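Local coordinates for protein AGR_C_1268p (Agrobacterium tumefaciens str. C58, PDB 2GHS) that probably acts as a metal-dependent gluconolactonase of the SMP-30/regucalcin family, hydrolysing sugar lactones at a divalent cation held in a beta-propeller, at residues E45-L50 against H306-E311; G161-V166 against K173-I178. One frame throughout, in Å; residues are numbered along the deposited sequence.

Contact 1: E45-L50 against H306-E311; sequences ETPMLL and HGLTFE
With CG anti to its carbonyl carbon (chi1 -83°), Leu308 reaches across to the backbone and ring of the 45-50 loop, and Glu45, bent at chi2 (-82°), brings its carboxylate back over the same leucine. The contact lies in a beta-propeller: strand 41-44, just before the loop, pairs with strand 309-311 in one four-stranded blade, whereas 45-50 leads on into strand 51-57 of another. The branches of Leu308 divide the work. CD1 packs against Pro47 CB at 3.8 Å and rests equally near the carbonyl O of Glu45, while CD2 takes the approach of Glu45 OE1 at 3.6 Å, a van der Waals contact of a carboxylate oxygen with a methyl group.

The single direct hydrogen bond between the segments runs from Met48 N to Gly307 O, 2.9 Å long and nearly straight at 165°, although the donor stands above the carbonyl plane. Gly307, at positive phi, comes so close to Pro47 that their CA atoms are 4.4 Å apart. Met48 is a selenomethionine whose CB and CG both touch Gly307 O, and beyond the contact its side chain touches Trp65 and Asn67 of strand 62-67. Thr46 turns its hydroxyl to Asp44, but its carbonyl is tied to the other segment through water: one molecule donates to Thr46 O at 2.7 Å and accepts from Thr309 OG1 at 2.7 Å.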
loop_
_atom_site.group_PDB
_atom_site.type_symbol
_atom_site.label_atom_id
_atom_site.label_comp_id
_atom_site.label_asym_id
_atom_site.label_seq_id
_atom_site.Cartn_x
_atom_site.Cartn_y
_atom_site.Cartn_z
ATOM N N GLU A 45 -15.294 -8.776 -7.416
ATOM C CA GLU A 45 -15.682 -8.403 -8.768
ATOM C C GLU A 45 -16.062 -6.938 -8.933
ATOM O O GLU A 45 -16.230 -6.473 -10.054
ATOM C CB GLU A 45 -16.822 -9.303 -9.233
ATOM C CG GLU A 45 -16.484 -10.807 -9.245
ATOM C CD GLU A 45 -15.720 -11.304 -10.488
ATOM O OE1 GLU A 45 -15.444 -10.475 -11.390
ATOM O OE2 GLU A 45 -15.406 -12.536 -10.550
ATOM N N THR A 46 -16.169 -6.185 -7.841
ATOM C CA THR A 46 -16.455 -4.756 -7.931
ATOM C C THR A 46 -15.219 -4.036 -8.393
ATOM O O THR A 46 -14.188 -4.175 -7.767
ATOM C CB THR A 46 -16.795 -4.176 -6.550
ATOM O OG1 THR A 46 -17.761 -5.006 -5.919
ATOM C CG2 THR A 46 -17.319 -2.763 -6.646
ATOM N N PRO A 47 -15.307 -3.274 -9.481
ATOM C CA PRO A 47 -14.121 -2.510 -9.908
ATOM C C PRO A 47 -13.902 -1.258 -9.104
ATOM O O PRO A 47 -14.842 -0.490 -8.844
ATOM C CB PRO A 47 -14.402 -2.180 -11.385
ATOM C CG PRO A 47 -15.872 -2.390 -11.574
ATOM C CD PRO A 47 -16.468 -3.074 -10.382
HETATM N N MSE A 48 -12.645 -1.023 -8.748
HETATM C CA MSE A 48 -12.250 0.157 -8.006
HETATM C C MSE A 48 -11.728 1.205 -8.955
HETATM O O MSE A 48 -10.877 0.919 -9.794
HETATM C CB MSE A 48 -11.100 -0.163 -7.054
HETATM C CG MSE A 48 -11.355 -1.270 -6.092
HETATM SE SE MSE A 48 -12.687 -0.802 -4.694
HETATM C CE MSE A 48 -14.213 -1.565 -5.548
ATOM N N LEU A 49 -12.192 2.435 -8.784
ATOM C CA LEU A 49 -11.609 3.557 -9.529
ATOM C C LEU A 49 -10.141 3.683 -9.153
ATOM O O LEU A 49 -9.278 3.776 -10.030
ATOM C CB LEU A 49 -12.388 4.832 -9.239
ATOM C CG LEU A 49 -11.902 6.094 -9.898
ATOM C CD1 LEU A 49 -11.997 5.915 -11.389
ATOM C CD2 LEU A 49 -12.759 7.268 -9.364
ATOM N N LEU A 50 -9.841 3.613 -7.852
ATOM C CA LEU A 50 -8.449 3.665 -7.402
ATOM C C LEU A 50 -8.310 2.784 -6.168
ATOM O O LEU A 50 -8.355 3.255 -5.015
ATOM C CB LEU A 50 -7.997 5.115 -7.162
ATOM C CG LEU A 50 -6.508 5.283 -6.824
ATOM C CD1 LEU A 50 -5.646 4.568 -7.804
ATOM C CD2 LEU A 50 -6.104 6.762 -6.733
ATOM N N HIS A 306 -10.089 -4.536 -15.337
ATOM C CA HIS A 306 -9.423 -3.365 -14.773
ATOM C C HIS A 306 -10.129 -3.000 -13.494
ATOM O O HIS A 306 -11.354 -2.887 -13.473
ATOM C CB HIS A 306 -9.527 -2.148 -15.692
ATOM C CG HIS A 306 -8.612 -2.165 -16.886
ATOM N ND1 HIS A 306 -7.238 -2.238 -16.772
ATOM C CD2 HIS A 306 -8.875 -2.036 -18.205
ATOM C CE1 HIS A 306 -6.705 -2.155 -17.974
ATOM N NE2 HIS A 306 -7.673 -2.056 -18.864
ATOM N N GLY A 307 -9.366 -2.765 -12.446
ATOM C CA GLY A 307 -9.923 -2.274 -11.173
ATOM C C GLY A 307 -10.344 -3.333 -10.162
ATOM O O GLY A 307 -10.611 -3.024 -8.992
ATOM N N LEU A 308 -10.364 -4.589 -10.594
ATOM C CA LEU A 308 -10.731 -5.680 -9.708
ATOM C C LEU A 308 -9.596 -5.978 -8.720
ATOM O O LEU A 308 -8.472 -5.520 -8.867
ATOM C CB LEU A 308 -11.085 -6.924 -10.552
ATOM C CG LEU A 308 -12.503 -6.999 -11.104
ATOM C CD1 LEU A 308 -12.956 -5.705 -11.721
ATOM C CD2 LEU A 308 -12.708 -8.234 -12.064
ATOM N N THR A 309 -9.928 -6.744 -7.677
ATOM C CA THR A 309 -9.000 -7.145 -6.631
ATOM C C THR A 309 -8.810 -8.646 -6.777
ATOM O O THR A 309 -9.792 -9.420 -6.845
ATOM C CB THR A 309 -9.577 -6.758 -5.252
ATOM O OG1 THR A 309 -9.799 -5.330 -5.206
ATOM C CG2 THR A 309 -8.695 -7.154 -4.123
ATOM N N PHE A 310 -7.555 -9.050 -6.873
ATOM C CA PHE A 310 -7.164 -10.418 -7.203
ATOM C C PHE A 310 -6.382 -11.114 -6.093
ATOM O O PHE A 310 -5.894 -10.483 -5.189
ATOM C CB PHE A 310 -6.274 -10.414 -8.444
ATOM C CG PHE A 310 -6.834 -9.635 -9.590
ATOM C CD1 PHE A 310 -7.782 -10.195 -10.456
ATOM C CD2 PHE A 310 -6.425 -8.308 -9.829
ATOM C CE1 PHE A 310 -8.351 -9.419 -11.498
ATOM C CE2 PHE A 310 -6.973 -7.560 -10.890
ATOM C CZ PHE A 310 -7.945 -8.094 -11.692
ATOM N N GLU A 311 -6.274 -12.418 -6.191
ATOM C CA GLU A 311 -5.294 -13.208 -5.431
ATOM C C GLU A 311 -4.444 -13.985 -6.420
ATOM O O GLU A 311 -4.968 -14.641 -7.329
ATOM C CB GLU A 311 -6.034 -14.173 -4.511
ATOM C CG GLU A 311 -5.204 -14.975 -3.563
ATOM C CD GLU A 311 -6.075 -15.998 -2.863
ATOM O OE1 GLU A 311 -6.770 -15.654 -1.909
ATOM O OE2 GLU A 311 -6.121 -17.168 -3.289
HETATM O O HOH W 1 -12.413 -4.716 -5.776
#

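Contact 2: G161-V166 against K173-I178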
loop_
_atom_site.group_PDB
_atom_site.type_symbol
_atom_site.label_atom_id
_atom_site.label_comp_id
_atom_site.label_asym_id
_atom_site.label_seq_id
_atom_site.Cartn_x
_atom_site.Cartn_y
_atom_site.Cartn_z
ATOM N N GLY A 161 4.962 16.247 -2.540
ATOM C CA GLY A 161 4.760 15.227 -1.490
ATOM C C GLY A 161 5.945 14.990 -0.561
ATOM O O GLY A 161 7.038 15.496 -0.765
ATOM N N SER A 162 5.671 14.220 0.475
ATOM C CA SER A 162 6.604 13.872 1.538
ATOM C C SER A 162 6.279 12.482 2.104
ATOM O O SER A 162 5.207 11.928 1.827
ATOM C CB SER A 162 6.466 14.873 2.680
ATOM O OG SER A 162 6.696 16.195 2.207
ATOM N N ILE A 163 7.202 11.961 2.892
ATOM C CA ILE A 163 7.004 10.761 3.703
ATOM C C ILE A 163 7.210 11.176 5.143
ATOM O O ILE A 163 8.222 11.800 5.502
ATOM C CB ILE A 163 7.906 9.596 3.310
ATOM C CG1 ILE A 163 7.486 9.143 1.914
ATOM C CG2 ILE A 163 7.788 8.448 4.299
ATOM C CD1 ILE A 163 8.376 8.060 1.304
ATOM N N TYR A 164 6.204 10.838 5.940
ATOM C CA TYR A 164 6.206 11.085 7.394
ATOM C C TYR A 164 6.231 9.813 8.219
ATOM O O TYR A 164 5.729 8.778 7.794
ATOM C CB TYR A 164 4.942 11.844 7.802
ATOM C CG TYR A 164 4.742 13.192 7.109
ATOM C CD1 TYR A 164 4.126 13.269 5.882
ATOM C CD2 TYR A 164 5.171 14.365 7.687
ATOM C CE1 TYR A 164 3.920 14.484 5.254
ATOM C CE2 TYR A 164 4.983 15.576 7.067
ATOM C CZ TYR A 164 4.342 15.627 5.847
ATOM O OH TYR A 164 4.153 16.869 5.229
ATOM N N HIS A 165 6.766 9.957 9.435
ATOM C CA HIS A 165 6.784 8.941 10.478
ATOM C C HIS A 165 5.815 9.390 11.529
ATOM O O HIS A 165 5.843 10.571 11.925
ATOM C CB HIS A 165 8.205 8.924 11.017
ATOM C CG HIS A 165 8.450 8.048 12.200
ATOM N ND1 HIS A 165 8.230 8.460 13.498
ATOM C CD2 HIS A 165 9.052 6.835 12.292
ATOM C CE1 HIS A 165 8.636 7.511 14.331
ATOM N NE2 HIS A 165 9.136 6.513 13.625
ATOM N N VAL A 166 4.949 8.473 11.954
ATOM C CA VAL A 166 3.940 8.770 12.990
ATOM C C VAL A 166 4.085 7.741 14.120
ATOM O O VAL A 166 3.968 6.548 13.895
ATOM C CB VAL A 166 2.538 8.725 12.435
ATOM C CG1 VAL A 166 1.585 9.270 13.479
ATOM C CG2 VAL A 166 2.428 9.539 11.116
ATOM N N LYS A 173 8.549 14.597 9.626
ATOM C CA LYS A 173 8.834 14.423 8.197
ATOM C C LYS A 173 10.188 13.716 8.030
ATOM O O LYS A 173 11.159 14.067 8.664
ATOM C CB LYS A 173 8.830 15.757 7.434
ATOM C CG LYS A 173 8.884 15.580 5.931
ATOM C CD LYS A 173 8.961 16.901 5.197
ATOM C CE LYS A 173 7.679 17.620 5.124
ATOM N NZ LYS A 173 7.826 18.667 4.076
ATOM N N LEU A 174 10.209 12.681 7.207
ATOM C CA LEU A 174 11.402 11.899 6.926
ATOM C C LEU A 174 12.051 12.291 5.595
ATOM O O LEU A 174 13.283 12.414 5.521
ATOM C CB LEU A 174 11.084 10.412 6.874
ATOM C CG LEU A 174 10.621 9.783 8.167
ATOM C CD1 LEU A 174 10.594 8.284 8.027
ATOM C CD2 LEU A 174 11.465 10.194 9.348
ATOM N N PHE A 175 11.228 12.437 4.562
ATOM C CA PHE A 175 11.677 12.666 3.186
ATOM C C PHE A 175 10.780 13.685 2.526
ATOM O O PHE A 175 9.555 13.646 2.688
ATOM C CB PHE A 175 11.702 11.338 2.398
ATOM C CG PHE A 175 12.624 10.327 2.993
ATOM C CD1 PHE A 175 13.993 10.504 2.888
ATOM C CD2 PHE A 175 12.142 9.236 3.678
ATOM C CE1 PHE A 175 14.855 9.611 3.478
ATOM C CE2 PHE A 175 13.029 8.329 4.277
ATOM C CZ PHE A 175 14.376 8.544 4.162
ATOM N N ALA A 176 11.384 14.618 1.807
ATOM C CA ALA A 176 10.642 15.672 1.124
ATOM C C ALA A 176 10.818 15.590 -0.387
ATOM O O ALA A 176 11.585 14.770 -0.914
ATOM C CB ALA A 176 11.109 17.011 1.610
ATOM N N ASP A 177 10.093 16.451 -1.092
ATOM C CA ASP A 177 10.289 16.665 -2.521
ATOM C C ASP A 177 10.028 15.398 -3.310
ATOM O O ASP A 177 10.737 15.098 -4.245
ATOM C CB ASP A 177 11.705 17.178 -2.803
ATOM C CG ASP A 177 11.999 18.525 -2.124
ATOM O OD1 ASP A 177 11.089 19.391 -1.998
ATOM O OD2 ASP A 177 13.164 18.712 -1.709
ATOM N N ILE A 178 8.981 14.663 -2.932
ATOM C CA ILE A 178 8.587 13.437 -3.631
ATOM C C ILE A 178 7.275 13.698 -4.374
ATOM O O ILE A 178 6.302 14.179 -3.781
ATOM C CB ILE A 178 8.388 12.260 -2.633
ATOM C CG1 ILE A 178 9.713 11.894 -1.975
ATOM C CG2 ILE A 178 7.733 11.002 -3.322
ATOM C CD1 ILE A 178 9.552 11.063 -0.710
#
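The Tyr164 ring is crossed obliquely by the Lys173 chain, with Tyr164 CD2 3.7 Å from Lys173 CA and Tyr164 OH 3.6 Å from Lys173 CE, while the Phe175 ring meets Ile163 CB at its edge, near the ring plane. Phe195 of strand 192-197 also meets the Phe175 ring, their planes about 30° apart. Lys173 starts out extended and bends at chi3 (-77°), which takes NZ to Ser162 OG for a weak hydrogen bond of 3.3 Å. Tyr164 OH is hydrogen-bonded to Glu128, a ligand of the bound potassium ion.

Strands 161-167 and 170-186 form an antiparallel beta hairpin within the propeller, interrupted by a classic beta bulge in which Leu174 and Phe175 both face Ile163. Ile163 O accepts two bonds, from Leu174 N at 2.8 Å and from Phe175 N at 3.2 Å, both donors in the carbonyl plane; Ile163 N returns a bond to Phe175 O. Leu174 packs its CG on His165 CB. Toward Gly161, a second shift of register precedes the pair with Ile178, whose CD1 meets Ile163 CD1 at 3.8 Å.

Overall arrangement
Contact 1 and contact 2 lie on opposite sides of the chain's centre, about 28 Å apart between centres, and share no strand. Contact 1 is largely buried and joins residues far apart in sequence, beside the place where the N-terminal strand 41-44 pairs with the C-terminal strand 309-311 to complete a blade; contact 2 is partly buried and local, the two arms of one hairpin. Their chemistry follows: loop against the loop that enters strand 309-311 gives one backbone bond, a water bridge and a leucine packed on a proline and a glutamate, whereas strand pairing gives a ladder of backbone bonds broken by bulges, with a lysine and a tyrosine on one face and isoleucines with a phenylalanine on the other.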